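Local structure of beta-N-acetylhexosaminidase (1JAK) at residues L314-D319 and A331-V336; G349-A354 and V364-L369; E379-A384 and P433-D438. The protein probably removes terminal N-acetylhexosamine residues from the non-reducing ends of glycans as a family 20 glycoside hydrolase, through substrate-assisted catalysis. All blocks are in the same frame, centred on the assembly; numbering follows the deposited sequence.

Contact 1: residues L314-D319 and A331-V336. With IFG ((2R,3R,4S,5R)-2-acetamido-3,4-dihydroxy-5-hydroxymethyl-piperidine), chain F.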
ATOM      1  N   LEU A 314      13.863   2.691  -4.391  1.00 10.00           N
ATOM      2  CA  LEU A 314      14.373   3.232  -3.138  1.00 10.52           C
ATOM      3  C   LEU A 314      13.872   4.674  -3.101  1.00  9.98           C
ATOM      4  O   LEU A 314      14.211   5.476  -3.969  1.00  9.48           O
ATOM      5  CB  LEU A 314      15.903   3.185  -3.114  1.00 13.77           C
ATOM      6  CG  LEU A 314      16.604   3.405  -1.770  1.00 19.38           C
ATOM      7  CD1 LEU A 314      16.430   4.838  -1.299  1.00 18.80           C
ATOM      8  CD2 LEU A 314      16.051   2.424  -0.756  1.00 22.90           C
ATOM      9  N   HIS A 315      13.048   4.980  -2.103  1.00  8.09           N
ATOM     10  CA  HIS A 315      12.440   6.302  -1.932  1.00  7.51           C
ATOM     11  C   HIS A 315      13.339   7.189  -1.064  1.00  7.21           C
ATOM     12  O   HIS A 315      13.679   6.812   0.058  1.00  6.82           O
ATOM     13  CB  HIS A 315      11.071   6.114  -1.252  1.00  6.96           C
ATOM     14  CG  HIS A 315      10.061   7.179  -1.561  1.00  7.31           C
ATOM     15  ND1 HIS A 315      10.297   8.522  -1.357  1.00  6.03           N
ATOM     16  CD2 HIS A 315       8.777   7.083  -1.984  1.00  7.87           C
ATOM     17  CE1 HIS A 315       9.202   9.207  -1.638  1.00  6.86           C
ATOM     18  NE2 HIS A 315       8.264   8.358  -2.019  1.00  7.67           N
ATOM     19  N   ILE A 316      13.731   8.356  -1.577  1.00  7.38           N
ATOM     20  CA  ILE A 316      14.578   9.263  -0.801  1.00  8.51           C
ATOM     21  C   ILE A 316      13.810  10.474  -0.267  1.00  9.20           C
ATOM     22  O   ILE A 316      14.406  11.416   0.252  1.00  8.78           O
ATOM     23  CB  ILE A 316      15.811   9.753  -1.616  1.00  9.23           C
ATOM     24  CG1 ILE A 316      15.366  10.504  -2.871  1.00  8.52           C
ATOM     25  CG2 ILE A 316      16.695   8.565  -1.974  1.00 10.08           C
ATOM     26  CD1 ILE A 316      16.520  11.088  -3.673  1.00 10.82           C
ATOM     27  N   GLY A 317      12.485  10.439  -0.387  1.00  8.45           N
ATOM     28  CA  GLY A 317      11.665  11.529   0.119  1.00  7.68           C
ATOM     29  C   GLY A 317      11.847  12.850  -0.607  1.00  7.60           C
ATOM     30  O   GLY A 317      11.626  12.928  -1.815  1.00  8.33           O
ATOM     31  N   GLY A 318      12.227  13.890   0.133  1.00  7.21           N
ATOM     32  CA  GLY A 318      12.435  15.198  -0.474  1.00  6.37           C
ATOM     33  C   GLY A 318      11.343  16.210  -0.176  1.00  8.13           C
ATOM     34  O   GLY A 318      11.378  17.344  -0.659  1.00  7.81           O
ATOM     35  N   ASP A 319      10.377  15.802   0.639  1.00  7.41           N
ATOM     36  CA  ASP A 319       9.254  16.654   1.000  1.00  6.31           C
ATOM     37  C   ASP A 319       9.546  17.592   2.160  1.00  6.64           C
ATOM     38  O   ASP A 319      10.364  17.297   3.034  1.00  6.22           O
ATOM     39  CB  ASP A 319       8.065  15.792   1.413  1.00  6.58           C
ATOM     40  CG  ASP A 319       8.371  14.955   2.645  1.00  6.06           C
ATOM     41  OD1 ASP A 319       9.332  14.164   2.584  1.00  7.53           O
ATOM     42  OD2 ASP A 319       7.671  15.093   3.673  1.00  6.51           O
ATOM     43  N   ALA A 331      21.066  21.359  -5.091  1.00 11.47           N
ATOM     44  CA  ALA A 331      22.433  20.848  -5.061  1.00 12.03           C
ATOM     45  C   ALA A 331      22.473  19.487  -4.371  1.00 12.59           C
ATOM     46  O   ALA A 331      23.130  18.558  -4.845  1.00 12.24           O
ATOM     47  CB  ALA A 331      23.350  21.831  -4.330  1.00 11.23           C
ATOM     48  N   PHE A 332      21.762  19.375  -3.252  1.00 10.70           N
ATOM     49  CA  PHE A 332      21.710  18.130  -2.491  1.00 10.79           C
ATOM     50  C   PHE A 332      21.164  16.981  -3.333  1.00 10.45           C
ATOM     51  O   PHE A 332      21.757  15.900  -3.392  1.00 11.22           O
ATOM     52  CB  PHE A 332      20.824  18.303  -1.253  1.00  9.77           C
ATOM     53  CG  PHE A 332      20.716  17.064  -0.405  1.00 11.38           C
ATOM     54  CD1 PHE A 332      21.706  16.746   0.519  1.00 10.70           C
ATOM     55  CD2 PHE A 332      19.625  16.211  -0.539  1.00 10.87           C
ATOM     56  CE1 PHE A 332      21.613  15.591   1.303  1.00 10.74           C
ATOM     57  CE2 PHE A 332      19.522  15.054   0.240  1.00 10.11           C
ATOM     58  CZ  PHE A 332      20.517  14.745   1.161  1.00  9.62           C
ATOM     59  N   MET A 333      20.027  17.209  -3.977  1.00  9.93           N
ATOM     60  CA  MET A 333      19.416  16.170  -4.796  1.00 10.64           C
ATOM     61  C   MET A 333      20.271  15.794  -6.000  1.00 11.96           C
ATOM     62  O   MET A 333      20.268  14.643  -6.429  1.00 11.09           O
ATOM     63  CB  MET A 333      18.018  16.599  -5.242  1.00 10.85           C
ATOM     64  CG  MET A 333      17.017  16.614  -4.094  1.00 11.86           C
ATOM     65  SD  MET A 333      16.960  15.009  -3.252  1.00 11.80           S
ATOM     66  CE  MET A 333      15.353  15.117  -2.420  1.00 10.45           C
ATOM     67  N   LYS A 334      21.007  16.758  -6.542  1.00 12.16           N
ATOM     68  CA  LYS A 334      21.873  16.482  -7.684  1.00 13.47           C
ATOM     69  C   LYS A 334      22.973  15.512  -7.246  1.00 13.88           C
ATOM     70  O   LYS A 334      23.373  14.615  -7.993  1.00 13.04           O
ATOM     71  CB  LYS A 334      22.506  17.782  -8.193  1.00 15.97           C
ATOM     72  CG  LYS A 334      23.488  17.602  -9.346  1.00 21.29           C
ATOM     73  CD  LYS A 334      22.778  17.246 -10.642  1.00 25.03           C
ATOM     74  CE  LYS A 334      23.761  17.157 -11.804  1.00 28.44           C
ATOM     75  NZ  LYS A 334      23.064  16.980 -13.110  1.00 30.18           N
ATOM     76  N   ARG A 335      23.439  15.693  -6.015  1.00 12.75           N
ATOM     77  CA  ARG A 335      24.501  14.867  -5.452  1.00 13.50           C
ATOM     78  C   ARG A 335      24.055  13.496  -4.950  1.00 14.09           C
ATOM     79  O   ARG A 335      24.778  12.511  -5.109  1.00 15.03           O
ATOM     80  CB  ARG A 335      25.176  15.619  -4.302  1.00 16.16           C
ATOM     81  CG  ARG A 335      25.830  16.928  -4.719  1.00 17.90           C
ATOM     82  CD  ARG A 335      26.137  17.805  -3.516  1.00 19.85           C
ATOM     83  NE  ARG A 335      26.758  19.067  -3.913  1.00 20.00           N
ATOM     84  CZ  ARG A 335      26.905  20.115  -3.109  1.00 21.60           C
ATOM     85  NH1 ARG A 335      26.474  20.058  -1.856  1.00 20.49           N
ATOM     86  NH2 ARG A 335      27.485  21.222  -3.557  1.00 20.37           N
ATOM     87  N   VAL A 336      22.869  13.422  -4.355  1.00 12.65           N
ATOM     88  CA  VAL A 336      22.399  12.156  -3.797  1.00 13.28           C
ATOM     89  C   VAL A 336      21.644  11.195  -4.716  1.00 12.73           C
ATOM     90  O   VAL A 336      21.726   9.982  -4.530  1.00 11.97           O
ATOM     91  CB  VAL A 336      21.535  12.394  -2.537  1.00 14.05           C
ATOM     92  CG1 VAL A 336      22.356  13.108  -1.475  1.00 13.32           C
ATOM     93  CG2 VAL A 336      20.304  13.204  -2.895  1.00 17.42           C
TER
HETATM   94  N1  IFG F 601       3.019  15.995   5.041  1.00  7.82           N
HETATM   95  C2  IFG F 601       4.248  15.227   5.370  1.00  7.93           C
HETATM   96  C3  IFG F 601       4.019  13.885   6.177  1.00  7.19           C
HETATM   97  C4  IFG F 601       2.912  13.983   7.248  1.00  7.77           C
HETATM   98  C5  IFG F 601       1.647  14.536   6.587  1.00  7.32           C
HETATM   99  C6  IFG F 601       0.429  14.651   7.497  1.00  7.71           C
HETATM  100  C7  IFG F 601       4.342  14.349   3.073  1.00  7.39           C
HETATM  101  C8  IFG F 601       5.009  13.969   1.776  1.00  6.95           C
HETATM  102  C9  IFG F 601       1.864  15.915   5.949  1.00  6.67           C
HETATM  103  N2  IFG F 601       4.992  14.929   4.126  1.00  6.65           N
HETATM  104  O7  IFG F 601       3.142  14.125   3.152  1.00  6.85           O
HETATM  105  O3  IFG F 601       5.240  13.493   6.792  1.00  6.78           O
HETATM  106  O4  IFG F 601       3.339  14.887   8.266  1.00  9.48           O
HETATM  107  O6  IFG F 601      -0.780  14.672   6.745  1.00  6.35           O
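Asp319 OD2 accepts the acetamido N-H of the inhibitor IFG, with N2 at 2.7 Å and a nearly straight N-H...O angle of 163°. The carboxylate thereby holds the 2-acetamido group, whose methyl C8 lies 3.6 Å from Asp319 CB. Such a grip is consistent with the substrate-assisted mechanism of family 20, in which an aspartate orients this group. Glu320 and Asp401 are among the other acids that bond the ligand.

One residue back, at Gly318, the loop meets the helix. Gly318 has no beta carbon, and the methyl CE of Met333 comes to 3.5 Å from its CA; a beta carbon there would collide with that methyl. Met333 gets there by a chain bent at chi2 (-55°), which carries the sulfur and methyl forward from the helix. Beside it, Ile316 and Met333 reach toward each other tip to tip, with Ile316 CD1 4.0 Å from Met333 SD, while Val336 CG2 stands 4.4 Å from the same CD1. The loop is braced internally by Gly317 N, which donates in the ring plane of His315 to ND1 at 3.1 Å.

All of this lies inside the beta-alpha-beta unit of strand 313-315, helix 326-342 and strand 346-350 of the catalytic barrel. Strand 313-315 bonds through its backbone to strands 246-250 and 346-350, and helix 292-307 packs against both Leu314 and Val336.

Contact 2: residues G349-A354 and V364-L369; sequences GWHQLA and VQYWGL. With IFG ((2R,3R,4S,5R)-2-acetamido-3,4-dihydroxy-5-hydroxymethyl-piperidine), chain F.
Trp350 and Trp367 meet edge to face, the six-membered ring of Trp350 pointing its edge at the five-membered ring of Trp367 with planes at 75°. The acetamido methyl of IFG sits in the corner formed by the two rings: C8 lies over a face of each, 3.4 Å from Trp350 CD2 and 3.6 Å from Trp367 CE2.

A second shell fixes both indoles. The Gln365 amide lies along the opposite face of Trp350, its OE1 bonded to His315, while Trp350 NE1 is held by Glu250. Trp367 NE1 donates in its ring plane to a lone pair of Gln352 OE1 at 2.9 Å, and His351 CE1 backs the face turned from the ligand. Trp367 N also bonds His351 ND1 at 3.1 Å. With an alanine in place of Trp367, the methyl would probably lose one aromatic wall and Gln352 OE1 its indole donor.

Farther out, the parallel strand pairing sets the register, Gln365 N reaching Gly349 O at 2.7 Å and His351 N reaching Gln365 O at 2.8 Å.

Because ND1 of His351 accepts and NE2 bonds Glu376, the ring proton probably sits on NE2; the pocket itself offers the methyl an aromatic, apolar seat.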
ATOM      1  N   GLY A 349      10.904   9.845  -5.276  1.00  8.83           N
ATOM      2  CA  GLY A 349      10.916  10.949  -4.336  1.00  8.14           C
ATOM      3  C   GLY A 349       9.566  11.625  -4.356  1.00  7.38           C
ATOM      4  O   GLY A 349       8.774  11.387  -5.267  1.00  8.26           O
ATOM      5  N   TRP A 350       9.270  12.442  -3.350  1.00  6.87           N
ATOM      6  CA  TRP A 350       8.002  13.160  -3.352  1.00  6.32           C
ATOM      7  C   TRP A 350       8.125  14.154  -4.505  1.00  6.70           C
ATOM      8  O   TRP A 350       9.240  14.415  -4.966  1.00  8.83           O
ATOM      9  CB  TRP A 350       7.778  13.848  -2.005  1.00  5.80           C
ATOM     10  CG  TRP A 350       7.614  12.842  -0.892  1.00  6.29           C
ATOM     11  CD1 TRP A 350       8.551  12.477   0.030  1.00  6.26           C
ATOM     12  CD2 TRP A 350       6.456  12.037  -0.630  1.00  7.38           C
ATOM     13  NE1 TRP A 350       8.050  11.492   0.854  1.00  7.17           N
ATOM     14  CE2 TRP A 350       6.766  11.205   0.470  1.00  7.20           C
ATOM     15  CE3 TRP A 350       5.185  11.941  -1.215  1.00  6.24           C
ATOM     16  CZ2 TRP A 350       5.849  10.284   1.000  1.00  6.37           C
ATOM     17  CZ3 TRP A 350       4.270  11.025  -0.687  1.00  6.89           C
ATOM     18  CH2 TRP A 350       4.611  10.209   0.411  1.00  7.78           C
ATOM     19  N   HIS A 351       7.014  14.714  -4.978  1.00  6.96           N
ATOM     20  CA  HIS A 351       7.102  15.592  -6.144  1.00  6.69           C
ATOM     21  C   HIS A 351       7.971  16.837  -6.039  1.00  8.44           C
ATOM     22  O   HIS A 351       8.220  17.487  -7.049  1.00  9.28           O
ATOM     23  CB  HIS A 351       5.707  15.960  -6.682  1.00  6.55           C
ATOM     24  CG  HIS A 351       4.972  16.965  -5.856  1.00  7.37           C
ATOM     25  ND1 HIS A 351       4.131  16.613  -4.821  1.00  6.15           N
ATOM     26  CD2 HIS A 351       4.926  18.317  -5.934  1.00  7.01           C
ATOM     27  CE1 HIS A 351       3.598  17.702  -4.300  1.00  6.98           C
ATOM     28  NE2 HIS A 351       4.064  18.751  -4.957  1.00  6.60           N
ATOM     29  N   GLN A 352       8.435  17.174  -4.840  1.00  7.79           N
ATOM     30  CA  GLN A 352       9.324  18.325  -4.700  1.00  9.12           C
ATOM     31  C   GLN A 352      10.594  18.039  -5.506  1.00  9.82           C
ATOM     32  O   GLN A 352      11.310  18.959  -5.906  1.00  9.56           O
ATOM     33  CB  GLN A 352       9.701  18.555  -3.233  1.00  8.33           C
ATOM     34  CG  GLN A 352       8.633  19.254  -2.401  1.00  8.98           C
ATOM     35  CD  GLN A 352       7.355  18.456  -2.298  1.00  9.73           C
ATOM     36  OE1 GLN A 352       7.385  17.250  -2.065  1.00  9.73           O
ATOM     37  NE2 GLN A 352       6.220  19.128  -2.454  1.00  9.67           N
ATOM     38  N   LEU A 353      10.872  16.759  -5.737  1.00  8.91           N
ATOM     39  CA  LEU A 353      12.053  16.359  -6.501  1.00  9.33           C
ATOM     40  C   LEU A 353      11.959  16.846  -7.949  1.00  9.35           C
ATOM     41  O   LEU A 353      12.980  17.007  -8.624  1.00 10.55           O
ATOM     42  CB  LEU A 353      12.218  14.831  -6.477  1.00  9.36           C
ATOM     43  CG  LEU A 353      13.440  14.238  -7.194  1.00  8.88           C
ATOM     44  CD1 LEU A 353      14.723  14.775  -6.574  1.00 10.69           C
ATOM     45  CD2 LEU A 353      13.409  12.722  -7.087  1.00  9.67           C
ATOM     46  N   ALA A 354      10.737  17.081  -8.420  1.00  9.91           N
ATOM     47  CA  ALA A 354      10.521  17.554  -9.788  1.00 10.56           C
ATOM     48  C   ALA A 354      11.156  18.926  -9.981  1.00 11.96           C
ATOM     49  O   ALA A 354      11.398  19.362 -11.111  1.00 13.41           O
ATOM     50  CB  ALA A 354       9.030  17.617 -10.097  1.00 11.80           C
ATOM     51  N   VAL A 364       8.310  10.290  -9.360  1.00  9.36           N
ATOM     52  CA  VAL A 364       8.016  11.247  -8.302  1.00  8.73           C
ATOM     53  C   VAL A 364       6.602  10.999  -7.816  1.00  8.46           C
ATOM     54  O   VAL A 364       5.715  10.642  -8.595  1.00  8.65           O
ATOM     55  CB  VAL A 364       8.171  12.723  -8.753  1.00  9.79           C
ATOM     56  CG1 VAL A 364       9.638  13.015  -9.041  1.00 10.19           C
ATOM     57  CG2 VAL A 364       7.304  13.010  -9.970  1.00 10.85           C
ATOM     58  N   GLN A 365       6.404  11.162  -6.513  1.00  7.52           N
ATOM     59  CA  GLN A 365       5.101  10.937  -5.910  1.00  6.21           C
ATOM     60  C   GLN A 365       4.420  12.268  -5.628  1.00  7.62           C
ATOM     61  O   GLN A 365       4.840  13.020  -4.748  1.00  8.03           O
ATOM     62  CB  GLN A 365       5.256  10.138  -4.614  1.00  6.81           C
ATOM     63  CG  GLN A 365       3.940   9.603  -4.077  1.00  7.69           C
ATOM     64  CD  GLN A 365       4.113   8.719  -2.857  1.00  7.63           C
ATOM     65  OE1 GLN A 365       5.214   8.240  -2.564  1.00  7.14           O
ATOM     66  NE2 GLN A 365       3.017   8.487  -2.145  1.00  6.50           N
ATOM     67  N   TYR A 366       3.363  12.543  -6.383  1.00  6.50           N
ATOM     68  CA  TYR A 366       2.614  13.786  -6.255  1.00  7.76           C
ATOM     69  C   TYR A 366       1.599  13.756  -5.120  1.00  7.87           C
ATOM     70  O   TYR A 366       0.653  12.959  -5.142  1.00  7.26           O
ATOM     71  CB  TYR A 366       1.879  14.080  -7.560  1.00  8.21           C
ATOM     72  CG  TYR A 366       1.153  15.398  -7.547  1.00  9.64           C
ATOM     73  CD1 TYR A 366       1.852  16.598  -7.674  1.00  9.85           C
ATOM     74  CD2 TYR A 366      -0.230  15.451  -7.386  1.00  8.49           C
ATOM     75  CE1 TYR A 366       1.192  17.820  -7.645  1.00  9.91           C
ATOM     76  CE2 TYR A 366      -0.904  16.670  -7.355  1.00 10.20           C
ATOM     77  CZ  TYR A 366      -0.184  17.850  -7.486  1.00  9.36           C
ATOM     78  OH  TYR A 366      -0.839  19.059  -7.460  1.00  9.60           O
ATOM     79  N   TRP A 367       1.786  14.632  -4.138  1.00  6.82           N
ATOM     80  CA  TRP A 367       0.868  14.699  -3.010  1.00  6.64           C
ATOM     81  C   TRP A 367       0.186  16.066  -2.919  1.00  7.94           C
ATOM     82  O   TRP A 367      -0.239  16.496  -1.842  1.00  6.88           O
ATOM     83  CB  TRP A 367       1.598  14.367  -1.698  1.00  6.15           C
ATOM     84  CG  TRP A 367       2.778  15.242  -1.365  1.00  6.24           C
ATOM     85  CD1 TRP A 367       3.986  15.280  -2.005  1.00  5.78           C
ATOM     86  CD2 TRP A 367       2.872  16.168  -0.277  1.00  5.99           C
ATOM     87  NE1 TRP A 367       4.828  16.172  -1.378  1.00  6.27           N
ATOM     88  CE2 TRP A 367       4.168  16.730  -0.314  1.00  5.67           C
ATOM     89  CE3 TRP A 367       1.987  16.576   0.730  1.00  6.38           C
ATOM     90  CZ2 TRP A 367       4.604  17.682   0.619  1.00  6.50           C
ATOM     91  CZ3 TRP A 367       2.420  17.522   1.662  1.00  8.83           C
ATOM     92  CH2 TRP A 367       3.719  18.064   1.596  1.00  7.80           C
ATOM     93  N   GLY A 368       0.077  16.733  -4.067  1.00  8.67           N
ATOM     94  CA  GLY A 368      -0.569  18.033  -4.131  1.00  8.24           C
ATOM     95  C   GLY A 368      -2.073  17.943  -3.942  1.00  9.17           C
ATOM     96  O   GLY A 368      -2.619  16.858  -3.724  1.00  9.01           O
ATOM     97  N   LEU A 369      -2.751  19.085  -4.034  1.00  7.68           N
ATOM     98  CA  LEU A 369      -4.197  19.152  -3.831  1.00  7.41           C
ATOM     99  C   LEU A 369      -4.882  19.915  -4.966  1.00  7.84           C
ATOM    100  O   LEU A 369      -4.211  20.478  -5.829  1.00  8.40           O
ATOM    101  CB  LEU A 369      -4.500  19.867  -2.506  1.00  8.21           C
ATOM    102  CG  LEU A 369      -3.932  19.334  -1.182  1.00  7.83           C
ATOM    103  CD1 LEU A 369      -2.417  19.455  -1.149  1.00  9.01           C
ATOM    104  CD2 LEU A 369      -4.531  20.135  -0.032  1.00 10.15           C
TER
HETATM  105  N1  IFG F 601       3.019  15.995   5.041  1.00  7.82           N
HETATM  106  C2  IFG F 601       4.248  15.227   5.370  1.00  7.93           C
HETATM  107  C3  IFG F 601       4.019  13.885   6.177  1.00  7.19           C
HETATM  108  C4  IFG F 601       2.912  13.983   7.248  1.00  7.77           C
HETATM  109  C5  IFG F 601       1.647  14.536   6.587  1.00  7.32           C
HETATM  110  C6  IFG F 601       0.429  14.651   7.497  1.00  7.71           C
HETATM  111  C7  IFG F 601       4.342  14.349   3.073  1.00  7.39           C
HETATM  112  C8  IFG F 601       5.009  13.969   1.776  1.00  6.95           C
HETATM  113  C9  IFG F 601       1.864  15.915   5.949  1.00  6.67           C
HETATM  114  N2  IFG F 601       4.992  14.929   4.126  1.00  6.65           N
HETATM  115  O7  IFG F 601       3.142  14.125   3.152  1.00  6.85           O
HETATM  116  O3  IFG F 601       5.240  13.493   6.792  1.00  6.78           O
HETATM  117  O4  IFG F 601       3.339  14.887   8.266  1.00  9.48           O
HETATM  118  O6  IFG F 601      -0.780  14.672   6.745  1.00  6.35           O

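Contact 3: residues E379-A384 and P433-D438; sequences EVAEAA and PGAPAD
Helix 374-385, which links the sixth and seventh strands of the catalytic barrel, is met along one flank by the loop that leads into the eighth, strand 440-447. The contact is small, burying 166 Å² in all, and rests on small apolar groups with no hydrogen bond between the two segments. Ala381 and Ala384, one helical turn apart, both point their beta carbons at the loop.

Ala381 CB nestles against the backbone of 433-435: it lies 3.7 Å from Pro433 O and 4.0 Å from Ala435 N. The same methyl also meets that of Ala435, CB to CB at 4.2 Å. With only methyls to accommodate, the chains come very near, the CA atoms of Ala381 and Ala435 being 4.5 Å apart. A turn further along, Ala384 CB touches the proline ring of Pro436 at CD, 3.9 Å away, and the same CD lies 4.2 Å from the carbonyl O of Ala381.

The loop bends where Pro433 is followed by Gly434, whose positive phi (78°) fits the third position of a type II turn. Glu382 points away from the loop and forms a salt bridge with Arg385.

Around this patch, Val380 packs inward on His351 and also on Leu432, Ala383 rests on Thr388 just before strand 389-392, and Ala384 touches Ala439 at the threshold of strand 440-447.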
ATOM      1  N   GLU A 379       5.214  22.226 -12.787  1.00 11.51           N
ATOM      2  CA  GLU A 379       6.544  21.668 -12.598  1.00 13.00           C
ATOM      3  C   GLU A 379       6.499  20.142 -12.632  1.00 12.22           C
ATOM      4  O   GLU A 379       7.386  19.497 -13.190  1.00 12.16           O
ATOM      5  CB  GLU A 379       7.117  22.143 -11.266  1.00 15.95           C
ATOM      6  CG  GLU A 379       8.585  21.854 -11.086  1.00 20.06           C
ATOM      7  CD  GLU A 379       9.141  22.535  -9.857  1.00 22.92           C
ATOM      8  OE1 GLU A 379       8.778  22.124  -8.738  1.00 22.32           O
ATOM      9  OE2 GLU A 379       9.932  23.491 -10.014  1.00 24.44           O
ATOM     10  N   VAL A 380       5.460  19.571 -12.035  1.00 10.73           N
ATOM     11  CA  VAL A 380       5.315  18.120 -12.006  1.00 10.18           C
ATOM     12  C   VAL A 380       4.904  17.589 -13.378  1.00  9.85           C
ATOM     13  O   VAL A 380       5.421  16.566 -13.831  1.00 11.81           O
ATOM     14  CB  VAL A 380       4.283  17.692 -10.943  1.00 10.38           C
ATOM     15  CG1 VAL A 380       4.135  16.175 -10.934  1.00 10.44           C
ATOM     16  CG2 VAL A 380       4.735  18.185  -9.569  1.00 10.27           C
ATOM     17  N   ALA A 381       3.985  18.287 -14.041  1.00 10.92           N
ATOM     18  CA  ALA A 381       3.536  17.874 -15.369  1.00 11.08           C
ATOM     19  C   ALA A 381       4.711  17.921 -16.340  1.00 11.89           C
ATOM     20  O   ALA A 381       4.812  17.093 -17.252  1.00 11.68           O
ATOM     21  CB  ALA A 381       2.413  18.791 -15.862  1.00 10.38           C
ATOM     22  N   GLU A 382       5.602  18.888 -16.141  1.00 11.62           N
ATOM     23  CA  GLU A 382       6.767  19.032 -17.006  1.00 12.63           C
ATOM     24  C   GLU A 382       7.710  17.851 -16.800  1.00 12.90           C
ATOM     25  O   GLU A 382       8.278  17.325 -17.759  1.00 12.42           O
ATOM     26  CB  GLU A 382       7.497  20.343 -16.711  1.00 13.11           C
ATOM     27  CG  GLU A 382       8.340  20.832 -17.882  1.00 14.64           C
ATOM     28  CD  GLU A 382       7.491  21.106 -19.108  1.00 15.41           C
ATOM     29  OE1 GLU A 382       6.619  21.998 -19.032  1.00 16.29           O
ATOM     30  OE2 GLU A 382       7.682  20.426 -20.140  1.00 14.53           O
ATOM     31  N   ALA A 383       7.877  17.432 -15.548  1.00 11.77           N
ATOM     32  CA  ALA A 383       8.740  16.295 -15.253  1.00 12.64           C
ATOM     33  C   ALA A 383       8.162  15.070 -15.954  1.00 11.77           C
ATOM     34  O   ALA A 383       8.901  14.245 -16.489  1.00 13.52           O
ATOM     35  CB  ALA A 383       8.813  16.055 -13.745  1.00 11.22           C
ATOM     36  N   ALA A 384       6.837  14.957 -15.951  1.00 12.45           N
ATOM     37  CA  ALA A 384       6.168  13.836 -16.602  1.00 13.03           C
ATOM     38  C   ALA A 384       6.476  13.868 -18.098  1.00 14.44           C
ATOM     39  O   ALA A 384       6.763  12.834 -18.706  1.00 13.02           O
ATOM     40  CB  ALA A 384       4.659  13.911 -16.371  1.00 13.85           C
ATOM     41  N   PRO A 433      -3.431  18.573 -14.617  1.00 15.28           N
ATOM     42  CA  PRO A 433      -3.505  19.351 -15.858  1.00 16.04           C
ATOM     43  C   PRO A 433      -2.218  19.329 -16.674  1.00 16.08           C
ATOM     44  O   PRO A 433      -1.137  19.595 -16.152  1.00 17.59           O
ATOM     45  CB  PRO A 433      -3.845  20.756 -15.364  1.00 16.37           C
ATOM     46  CG  PRO A 433      -4.642  20.494 -14.133  1.00 16.32           C
ATOM     47  CD  PRO A 433      -3.851  19.392 -13.466  1.00 15.63           C
ATOM     48  N   GLY A 434      -2.346  19.002 -17.955  1.00 16.81           N
ATOM     49  CA  GLY A 434      -1.195  18.976 -18.840  1.00 17.31           C
ATOM     50  C   GLY A 434      -0.269  17.780 -18.744  1.00 16.98           C
ATOM     51  O   GLY A 434       0.667  17.662 -19.531  1.00 18.03           O
ATOM     52  N   ALA A 435      -0.514  16.886 -17.791  1.00 15.86           N
ATOM     53  CA  ALA A 435       0.338  15.715 -17.639  1.00 15.46           C
ATOM     54  C   ALA A 435      -0.077  14.601 -18.598  1.00 16.11           C
ATOM     55  O   ALA A 435      -1.252  14.240 -18.673  1.00 15.38           O
ATOM     56  CB  ALA A 435       0.283  15.211 -16.193  1.00 16.51           C
ATOM     57  N   PRO A 436       0.889  14.052 -19.355  1.00 16.62           N
ATOM     58  CA  PRO A 436       0.610  12.971 -20.307  1.00 17.25           C
ATOM     59  C   PRO A 436       0.101  11.752 -19.541  1.00 16.75           C
ATOM     60  O   PRO A 436       0.732  11.317 -18.579  1.00 16.34           O
ATOM     61  CB  PRO A 436       1.974  12.709 -20.943  1.00 17.53           C
ATOM     62  CG  PRO A 436       2.677  14.024 -20.814  1.00 19.98           C
ATOM     63  CD  PRO A 436       2.303  14.450 -19.421  1.00 16.91           C
ATOM     64  N   ALA A 437      -1.031  11.205 -19.969  1.00 17.26           N
ATOM     65  CA  ALA A 437      -1.617  10.046 -19.300  1.00 17.58           C
ATOM     66  C   ALA A 437      -0.647   8.874 -19.196  1.00 18.35           C
ATOM     67  O   ALA A 437      -0.658   8.133 -18.212  1.00 17.28           O
ATOM     68  CB  ALA A 437      -2.882   9.611 -20.029  1.00 18.61           C
ATOM     69  N   ASP A 438       0.193   8.711 -20.212  1.00 18.36           N
ATOM     70  CA  ASP A 438       1.161   7.622 -20.241  1.00 19.67           C
ATOM     71  C   ASP A 438       2.268   7.748 -19.197  1.00 17.73           C
ATOM     72  O   ASP A 438       3.027   6.805 -18.978  1.00 18.36           O
ATOM     73  CB  ASP A 438       1.780   7.520 -21.637  1.00 24.93           C
ATOM     74  CG  ASP A 438       2.231   8.865 -22.170  1.00 30.01           C
ATOM     75  OD1 ASP A 438       1.359   9.726 -22.428  1.00 34.18           O
ATOM     76  OD2 ASP A 438       3.455   9.065 -22.327  1.00 35.27           O
TER

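Contacts 1 and 2 are neighbours at the active site, their centres 12 Å apart, and both touch IFG. Their strands 313-315 and 346-350 are adjacent in the barrel sheet. Two probable hydrogen bonds tie the contacts: Gly317 O to Trp350 N at 2.9 Å, and, reaching past strand 346-350 to strand 363-366, His315 NE2 to Gln365 OE1 at 3.1 Å. Together they present an aspartate and two tryptophans to the acetamido group. Contact 3 lies outward, its centre 12 Å from that of contact 2 and 20 Å from that of contact 1, which it does not touch. Helix 374-385 packs behind contact 2, with Val380 CG2 3.6 Å from His351 CD2 and Ala383 CB 4.0 Å from Ala354 CB.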